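Local coordinates for penicillin binding protein 2X (Streptococcus thermophilus, PDB 5U47) that probably cross-links peptides between neighbouring glycan strands of septal peptidoglycan as a transpeptidase, and binds penicillin, at residues K298-S303 and T424-N429; S346-F351 and R470-S475. The protein carries 1 engineered substitution. All coordinates share one frame; numbering follows the deposited sequence.

Contacts 1 and 2 lie with their centres about 13 Å apart in the transpeptidase domain and interlock along the chain, their segments alternating. Helix 297-308, which supplies residues 298-303 of contact 1, also packs against both segments of contact 2: Val299 CG2 lies 3.6 Å from Met473 CE, and Leu302 CD2 lies 3.6 Å from Phe351 CE1. A polar tie also joins them, a probable hydrogen bond of 2.8 Å from Arg470 NH1 to Ile426 O. Lys298 of contact 1 bonds Ser295, Ser354 and Asn356, a pattern consistent with the SxxK and SxN motifs of penicillin-binding active sites, while Phe351 and Met473 of contact 2 touch Lys505, probably of the KSG motif.

Contact 1: K298-S303 and T424-N429; sequences KVMLLS and TAISNN
Ile426 reaches across from residues 424-429 and packs against Val299, Met300 and Ser303, which lie on one flank of the helical segment 298-303. The apolar part rests on its CG1 branch, which touches Val299 CG1 at 3.7 Å and the methyl CE of Met300 at 3.6 Å. A branched isoleucine suits this place because CG1 and CD1 extend toward the other helix while CG2 stays back, only grazing Val299. Met300 leaves its helix to one side, but bends at chi2 (62°) and chi3 (-92°) bring CE round to Ile426; an unbranched, flexible chain can make that turn.

The third touch is of a methyl on a serine: Ile426 CD1 sits 3.7 Å from Ser303 CB. The hydroxyl of Ser303 is turned back to its own helix, where OG donates to Met300 O at 2.7 Å, and it is also hydrogen-bonded to Tyr378 OH. These bonds satisfy the buried oxygen beside an apolar neighbour, and the small residue leaves room for CD1.

All four touching residues are buried. Helix 463-478 borders the pair, its Thr469 touching Ser303, while strand 432-433 packs on Thr424 and Ala425 of helix 416-427.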
ATOM      1  N   LYS A 298     -12.870  -3.227 -19.172  1.00 27.25           N
ATOM      2  CA  LYS A 298     -12.943  -3.849 -20.498  1.00 29.44           C
ATOM      3  C   LYS A 298     -11.664  -4.613 -20.849  1.00 29.32           C
ATOM      4  O   LYS A 298     -11.679  -5.437 -21.753  1.00 29.88           O
ATOM      5  CB  LYS A 298     -13.215  -2.803 -21.594  1.00 31.05           C
ATOM      6  CG  LYS A 298     -14.541  -2.077 -21.434  1.00 31.47           C
ATOM      7  CD  LYS A 298     -14.785  -1.026 -22.505  1.00 33.10           C
ATOM      8  CE  LYS A 298     -16.214  -0.495 -22.370  1.00 34.92           C
ATOM      9  NZ  LYS A 298     -16.443   0.799 -23.023  1.00 35.11           N
ATOM     10  N   VAL A 299     -10.564  -4.330 -20.146  1.00 28.38           N
ATOM     11  CA  VAL A 299      -9.307  -5.051 -20.351  1.00 28.24           C
ATOM     12  C   VAL A 299      -9.558  -6.484 -19.896  1.00 28.60           C
ATOM     13  O   VAL A 299      -9.246  -7.430 -20.628  1.00 28.69           O
ATOM     14  CB  VAL A 299      -8.132  -4.410 -19.570  1.00 26.95           C
ATOM     15  CG1 VAL A 299      -6.864  -5.247 -19.644  1.00 27.33           C
ATOM     16  CG2 VAL A 299      -7.824  -3.010 -20.098  1.00 27.04           C
ATOM     17  N   MET A 300     -10.121  -6.637 -18.696  1.00 27.53           N
ATOM     18  CA  MET A 300     -10.442  -7.963 -18.167  1.00 28.57           C
ATOM     19  C   MET A 300     -11.459  -8.656 -19.078  1.00 29.36           C
ATOM     20  O   MET A 300     -11.302  -9.837 -19.393  1.00 28.95           O
ATOM     21  CB  MET A 300     -11.012  -7.887 -16.749  1.00 29.27           C
ATOM     22  CG  MET A 300     -10.042  -7.628 -15.605  1.00 30.03           C
ATOM     23  SD  MET A 300      -9.109  -6.082 -15.600  1.00 32.61           S
ATOM     24  CE  MET A 300      -7.643  -6.580 -16.456  1.00 31.08           C
ATOM     25  N   LEU A 301     -12.488  -7.910 -19.497  1.00 29.20           N
ATOM     26  CA  LEU A 301     -13.542  -8.446 -20.370  1.00 30.44           C
ATOM     27  C   LEU A 301     -12.987  -9.002 -21.652  1.00 30.42           C
ATOM     28  O   LEU A 301     -13.293 -10.125 -22.022  1.00 32.58           O
ATOM     29  CB  LEU A 301     -14.564  -7.383 -20.747  1.00 32.51           C
ATOM     30  CG  LEU A 301     -15.630  -7.960 -21.716  1.00 35.15           C
ATOM     31  CD1 LEU A 301     -16.615  -8.841 -20.966  1.00 36.66           C
ATOM     32  CD2 LEU A 301     -16.354  -6.880 -22.436  1.00 38.62           C
ATOM     33  N   LEU A 302     -12.201  -8.187 -22.346  1.00 30.89           N
ATOM     34  CA  LEU A 302     -11.581  -8.582 -23.592  1.00 31.09           C
ATOM     35  C   LEU A 302     -10.695  -9.807 -23.421  1.00 30.70           C
ATOM     36  O   LEU A 302     -10.734 -10.705 -24.264  1.00 31.45           O
ATOM     37  CB  LEU A 302     -10.757  -7.433 -24.172  1.00 31.82           C
ATOM     38  CG  LEU A 302     -10.038  -7.715 -25.496  1.00 32.79           C
ATOM     39  CD1 LEU A 302     -11.030  -8.054 -26.592  1.00 35.14           C
ATOM     40  CD2 LEU A 302      -9.198  -6.525 -25.911  1.00 33.26           C
ATOM     41  N   SER A 303      -9.910  -9.850 -22.339  1.00 29.47           N
ATOM     42  CA  SER A 303      -9.023 -11.001 -22.104  1.00 31.15           C
ATOM     43  C   SER A 303      -9.828 -12.283 -21.934  1.00 31.52           C
ATOM     44  O   SER A 303      -9.401 -13.345 -22.382  1.00 32.86           O
ATOM     45  CB  SER A 303      -8.112 -10.805 -20.889  1.00 30.44           C
ATOM     46  OG  SER A 303      -8.821 -10.849 -19.663  1.00 30.70           O
ATOM     47  N   THR A 424      -1.915  -7.153 -13.290  1.00 21.45           N
ATOM     48  CA  THR A 424      -0.681  -7.925 -13.353  1.00 21.68           C
ATOM     49  C   THR A 424      -0.825  -9.176 -14.230  1.00 21.83           C
ATOM     50  O   THR A 424       0.153  -9.590 -14.825  1.00 22.89           O
ATOM     51  CB  THR A 424      -0.111  -8.357 -11.968  1.00 21.36           C
ATOM     52  OG1 THR A 424      -1.053  -9.198 -11.291  1.00 21.85           O
ATOM     53  CG2 THR A 424       0.212  -7.191 -11.126  1.00 21.66           C
ATOM     54  N   ALA A 425      -2.019  -9.785 -14.298  1.00 22.22           N
ATOM     55  CA  ALA A 425      -2.205 -10.983 -15.113  1.00 23.16           C
ATOM     56  C   ALA A 425      -2.099 -10.618 -16.597  1.00 24.81           C
ATOM     57  O   ALA A 425      -1.596 -11.377 -17.403  1.00 24.70           O
ATOM     58  CB  ALA A 425      -3.538 -11.640 -14.819  1.00 24.23           C
ATOM     59  N   ILE A 426      -2.552  -9.423 -16.942  1.00 25.17           N
ATOM     60  CA  ILE A 426      -2.462  -8.947 -18.310  1.00 25.15           C
ATOM     61  C   ILE A 426      -1.002  -8.686 -18.683  1.00 26.40           C
ATOM     62  O   ILE A 426      -0.578  -9.063 -19.773  1.00 25.72           O
ATOM     63  CB  ILE A 426      -3.298  -7.672 -18.480  1.00 25.60           C
ATOM     64  CG1 ILE A 426      -4.772  -7.944 -18.140  1.00 25.94           C
ATOM     65  CG2 ILE A 426      -3.146  -7.097 -19.893  1.00 26.54           C
ATOM     66  CD1 ILE A 426      -5.484  -8.883 -19.084  1.00 27.80           C
ATOM     67  N   SER A 427      -0.254  -8.059 -17.771  1.00 25.43           N
ATOM     68  CA  SER A 427       1.148  -7.687 -17.973  1.00 28.78           C
ATOM     69  C   SER A 427       2.156  -8.820 -17.795  1.00 30.62           C
ATOM     70  O   SER A 427       3.303  -8.698 -18.243  1.00 34.31           O
ATOM     71  CB  SER A 427       1.564  -6.591 -16.967  1.00 28.06           C
ATOM     72  OG  SER A 427       1.802  -7.146 -15.645  1.00 32.48           O
ATOM     73  N   ASN A 428       1.746  -9.889 -17.120  1.00 28.99           N
ATOM     74  CA  ASN A 428       2.645 -11.005 -16.798  1.00 28.02           C
ATOM     75  C   ASN A 428       2.156 -12.367 -17.362  1.00 27.79           C
ATOM     76  O   ASN A 428       1.979 -13.337 -16.609  1.00 26.21           O
ATOM     77  CB  ASN A 428       2.797 -11.064 -15.260  1.00 25.33           C
ATOM     78  CG  ASN A 428       3.775 -12.129 -14.799  1.00 25.10           C
ATOM     79  OD1 ASN A 428       4.872 -12.230 -15.316  1.00 24.34           O
ATOM     80  ND2 ASN A 428       3.372 -12.925 -13.792  1.00 24.44           N
ATOM     81  N   ASN A 429       1.932 -12.419 -18.682  1.00 27.99           N
ATOM     82  CA  ASN A 429       1.583 -13.658 -19.395  1.00 28.82           C
ATOM     83  C   ASN A 429       0.407 -14.467 -18.822  1.00 27.38           C
ATOM     84  O   ASN A 429       0.396 -15.706 -18.867  1.00 28.26           O
ATOM     85  CB  ASN A 429       2.846 -14.538 -19.500  1.00 30.63           C
ATOM     86  CG  ASN A 429       3.974 -13.839 -20.245  1.00 33.53           C
ATOM     87  OD1 ASN A 429       5.076 -13.650 -19.710  1.00 35.89           O
ATOM     88  ND2 ASN A 429       3.688 -13.393 -21.446  1.00 32.28           N
TER

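Contact 2: S346-F351 and R470-S475. With ACT (acetate ion), chain D.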
ATOM      1  N   SER A 346     -15.925  -3.011 -36.138  1.00 53.38           N
ATOM      2  CA  SER A 346     -15.268  -4.269 -35.827  1.00 53.27           C
ATOM      3  C   SER A 346     -15.268  -4.356 -34.286  1.00 50.24           C
ATOM      4  O   SER A 346     -15.402  -3.327 -33.630  1.00 49.49           O
ATOM      5  CB  SER A 346     -13.833  -4.175 -36.349  1.00 55.18           C
ATOM      6  OG  SER A 346     -13.041  -5.261 -35.987  1.00 57.13           O
ATOM      7  N   PHE A 347     -15.154  -5.547 -33.697  1.00 48.41           N
ATOM      8  CA  PHE A 347     -15.087  -5.635 -32.226  1.00 46.37           C
ATOM      9  C   PHE A 347     -13.788  -5.032 -31.705  1.00 44.16           C
ATOM     10  O   PHE A 347     -13.756  -4.473 -30.601  1.00 41.18           O
ATOM     11  CB  PHE A 347     -15.275  -7.063 -31.705  1.00 46.91           C
ATOM     12  CG  PHE A 347     -16.708  -7.517 -31.704  1.00 48.65           C
ATOM     13  CD1 PHE A 347     -17.565  -7.130 -30.678  1.00 48.65           C
ATOM     14  CD2 PHE A 347     -17.204  -8.314 -32.721  1.00 50.89           C
ATOM     15  CE1 PHE A 347     -18.890  -7.536 -30.664  1.00 50.60           C
ATOM     16  CE2 PHE A 347     -18.534  -8.721 -32.717  1.00 53.38           C
ATOM     17  CZ  PHE A 347     -19.379  -8.330 -31.687  1.00 52.30           C
ATOM     18  N   ALA A 348     -12.725  -5.139 -32.505  1.00 43.85           N
ATOM     19  CA  ALA A 348     -11.424  -4.564 -32.127  1.00 41.43           C
ATOM     20  C   ALA A 348     -11.550  -3.044 -32.084  1.00 39.84           C
ATOM     21  O   ALA A 348     -11.022  -2.382 -31.174  1.00 36.75           O
ATOM     22  CB  ALA A 348     -10.351  -4.982 -33.120  1.00 42.85           C
ATOM     23  N   GLN A 349     -12.248  -2.508 -33.088  1.00 39.97           N
ATOM     24  CA  GLN A 349     -12.503  -1.074 -33.190  1.00 40.25           C
ATOM     25  C   GLN A 349     -13.376  -0.598 -32.036  1.00 38.20           C
ATOM     26  O   GLN A 349     -13.099   0.430 -31.454  1.00 36.93           O
ATOM     27  CB  GLN A 349     -13.154  -0.716 -34.541  1.00 42.35           C
ATOM     28  CG  GLN A 349     -12.213  -0.837 -35.737  1.00 43.67           C
ATOM     29  CD  GLN A 349     -12.927  -0.676 -37.071  1.00 46.95           C
ATOM     30  OE1 GLN A 349     -14.126  -0.938 -37.183  1.00 48.13           O
ATOM     31  NE2 GLN A 349     -12.186  -0.250 -38.095  1.00 47.90           N
ATOM     32  N   GLY A 350     -14.425  -1.349 -31.713  1.00 37.90           N
ATOM     33  CA  GLY A 350     -15.289  -1.012 -30.584  1.00 37.38           C
ATOM     34  C   GLY A 350     -14.508  -1.010 -29.272  1.00 36.07           C
ATOM     35  O   GLY A 350     -14.809  -0.229 -28.352  1.00 35.28           O
ATOM     36  N   PHE A 351     -13.508  -1.883 -29.173  1.00 35.30           N
ATOM     37  CA  PHE A 351     -12.651  -1.904 -27.978  1.00 34.42           C
ATOM     38  C   PHE A 351     -11.829  -0.625 -27.962  1.00 33.90           C
ATOM     39  O   PHE A 351     -11.747   0.044 -26.937  1.00 33.29           O
ATOM     40  CB  PHE A 351     -11.735  -3.127 -27.941  1.00 34.08           C
ATOM     41  CG  PHE A 351     -10.794  -3.149 -26.752  1.00 32.73           C
ATOM     42  CD1 PHE A 351     -11.252  -3.498 -25.485  1.00 32.82           C
ATOM     43  CD2 PHE A 351      -9.456  -2.835 -26.901  1.00 32.56           C
ATOM     44  CE1 PHE A 351     -10.387  -3.517 -24.390  1.00 30.56           C
ATOM     45  CE2 PHE A 351      -8.588  -2.854 -25.812  1.00 30.95           C
ATOM     46  CZ  PHE A 351      -9.057  -3.193 -24.557  1.00 30.54           C
ATOM     47  N   ARG A 470      -3.083  -7.166 -24.914  1.00 28.12           N
ATOM     48  CA  ARG A 470      -2.115  -6.056 -24.913  1.00 27.73           C
ATOM     49  C   ARG A 470      -1.945  -5.452 -26.302  1.00 28.81           C
ATOM     50  O   ARG A 470      -1.850  -4.236 -26.441  1.00 28.32           O
ATOM     51  CB  ARG A 470      -0.755  -6.476 -24.358  1.00 26.81           C
ATOM     52  CG  ARG A 470      -0.741  -6.751 -22.847  1.00 25.90           C
ATOM     53  CD  ARG A 470       0.678  -6.802 -22.285  1.00 24.67           C
ATOM     54  NE  ARG A 470       1.558  -7.695 -23.048  1.00 26.32           N
ATOM     55  CZ  ARG A 470       1.608  -9.025 -22.931  1.00 28.33           C
ATOM     56  NH1 ARG A 470       0.817  -9.691 -22.083  1.00 28.21           N
ATOM     57  NH2 ARG A 470       2.447  -9.713 -23.694  1.00 29.56           N
ATOM     58  N   ASN A 471      -1.923  -6.297 -27.325  1.00 30.87           N
ATOM     59  CA  ASN A 471      -1.809  -5.804 -28.693  1.00 33.06           C
ATOM     60  C   ASN A 471      -3.064  -5.002 -29.100  1.00 32.57           C
ATOM     61  O   ASN A 471      -2.937  -3.929 -29.680  1.00 32.49           O
ATOM     62  CB  ASN A 471      -1.525  -6.928 -29.677  1.00 35.91           C
ATOM     63  CG  ASN A 471      -1.372  -6.410 -31.096  1.00 40.34           C
ATOM     64  OD1 ASN A 471      -0.558  -5.523 -31.355  1.00 44.07           O
ATOM     65  ND2 ASN A 471      -2.174  -6.934 -32.011  1.00 41.89           N
ATOM     66  N   TYR A 472      -4.261  -5.490 -28.778  1.00 32.11           N
ATOM     67  CA  TYR A 472      -5.483  -4.723 -29.090  1.00 33.57           C
ATOM     68  C   TYR A 472      -5.466  -3.372 -28.374  1.00 31.88           C
ATOM     69  O   TYR A 472      -5.935  -2.372 -28.914  1.00 33.00           O
ATOM     70  CB  TYR A 472      -6.771  -5.495 -28.742  1.00 34.10           C
ATOM     71  CG  TYR A 472      -7.021  -6.704 -29.620  1.00 35.82           C
ATOM     72  CD1 TYR A 472      -7.171  -6.564 -30.992  1.00 37.92           C
ATOM     73  CD2 TYR A 472      -7.159  -7.977 -29.079  1.00 35.71           C
ATOM     74  CE1 TYR A 472      -7.411  -7.662 -31.812  1.00 39.01           C
ATOM     75  CE2 TYR A 472      -7.392  -9.074 -29.888  1.00 37.12           C
ATOM     76  CZ  TYR A 472      -7.519  -8.907 -31.251  1.00 38.89           C
ATOM     77  OH  TYR A 472      -7.758  -9.992 -32.053  1.00 41.55           O
ATOM     78  N   MET A 473      -4.895  -3.346 -27.176  1.00 29.95           N
ATOM     79  CA  MET A 473      -4.780  -2.102 -26.387  1.00 29.67           C
ATOM     80  C   MET A 473      -3.836  -1.047 -26.991  1.00 29.78           C
ATOM     81  O   MET A 473      -3.906   0.127 -26.613  1.00 30.80           O
ATOM     82  CB  MET A 473      -4.376  -2.422 -24.940  1.00 27.98           C
ATOM     83  CG  MET A 473      -5.496  -3.026 -24.112  1.00 27.77           C
ATOM     84  SD  MET A 473      -4.946  -3.686 -22.520  1.00 26.53           S
ATOM     85  CE  MET A 473      -4.654  -2.183 -21.597  1.00 25.48           C
ATOM     86  N   ILE A 474      -2.950  -1.437 -27.906  1.00 29.97           N
ATOM     87  CA  ILE A 474      -2.091  -0.457 -28.586  1.00 30.58           C
ATOM     88  C   ILE A 474      -2.976   0.478 -29.426  1.00 32.46           C
ATOM     89  O   ILE A 474      -2.774   1.709 -29.454  1.00 31.96           O
ATOM     90  CB  ILE A 474      -1.037  -1.131 -29.500  1.00 31.84           C
ATOM     91  CG1 ILE A 474       0.007  -1.894 -28.665  1.00 31.68           C
ATOM     92  CG2 ILE A 474      -0.350  -0.105 -30.404  1.00 33.33           C
ATOM     93  CD1 ILE A 474       0.964  -2.730 -29.490  1.00 33.01           C
ATOM     94  N   SER A 475      -3.963  -0.110 -30.098  1.00 33.45           N
ATOM     95  CA  SER A 475      -4.865   0.653 -30.971  1.00 35.23           C
ATOM     96  C   SER A 475      -5.704   1.686 -30.248  1.00 34.67           C
ATOM     97  O   SER A 475      -6.112   2.674 -30.848  1.00 35.26           O
ATOM     98  CB  SER A 475      -5.754  -0.275 -31.810  1.00 36.47           C
ATOM     99  OG  SER A 475      -4.952  -1.068 -32.657  1.00 37.40           O
TER
HETATM  100  C   ACT D 803      -4.211   1.263 -35.629  1.00 47.63           C
HETATM  101  O   ACT D 803      -4.483   0.294 -34.893  1.00 43.34           O
HETATM  102  OXT ACT D 803      -3.232   2.009 -35.398  1.00 46.53           O
HETATM  103  CH3 ACT D 803      -5.078   1.526 -36.830  1.00 47.25           C
HETATM  104  O   HOH W   1      -8.330  -2.891 -30.555  1.00 39.02           O
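Phe351 and Met473 meet in the transpeptidase domain, whose fold is that of the penicillin-binding proteins and serine beta-lactamases, where the short helix 347-352 packs on helix 463-478 at a segment crossing angle of -65°. From CB the Phe351 chain runs toward the other helix, with CG anti to the backbone N (chi1 177°). Along the ring, CD2 comes next to Tyr472 CB at 4.2 Å, and CE2 reaches Met473 CG at 3.5 Å. CZ, at the tip, stays 3.6 Å from Met473 CG. Met473 CG thus lies at the ring's edge, near its plane; a phenyl ring suits the place because its thin edge can meet the flexible methionine chain. The Phe351 side chain also touches Met359 of helix 356-366.

Nearer the start of the short helix, Ala348 CB approaches Tyr472 CD1 obliquely at 4.1 Å; a lone methyl fits where the backbones are closest, the CA atoms of Ala348 and Tyr472 being 6.7 Å apart. The Tyr472 ring also makes an edge-to-face contact with Phe311.

A polar tie flanks this packing: one water donates to both Ala348 O and Tyr472 O, bridging two carbonyls that could not bond each other directly. Farther along, an acetate, probably from the crystallisation liquor, sits on helix 463-478 alone, bound by Thr478 OG1 and by Ser475 OG, which donates a 2.7 Å hydrogen bond to acetate O.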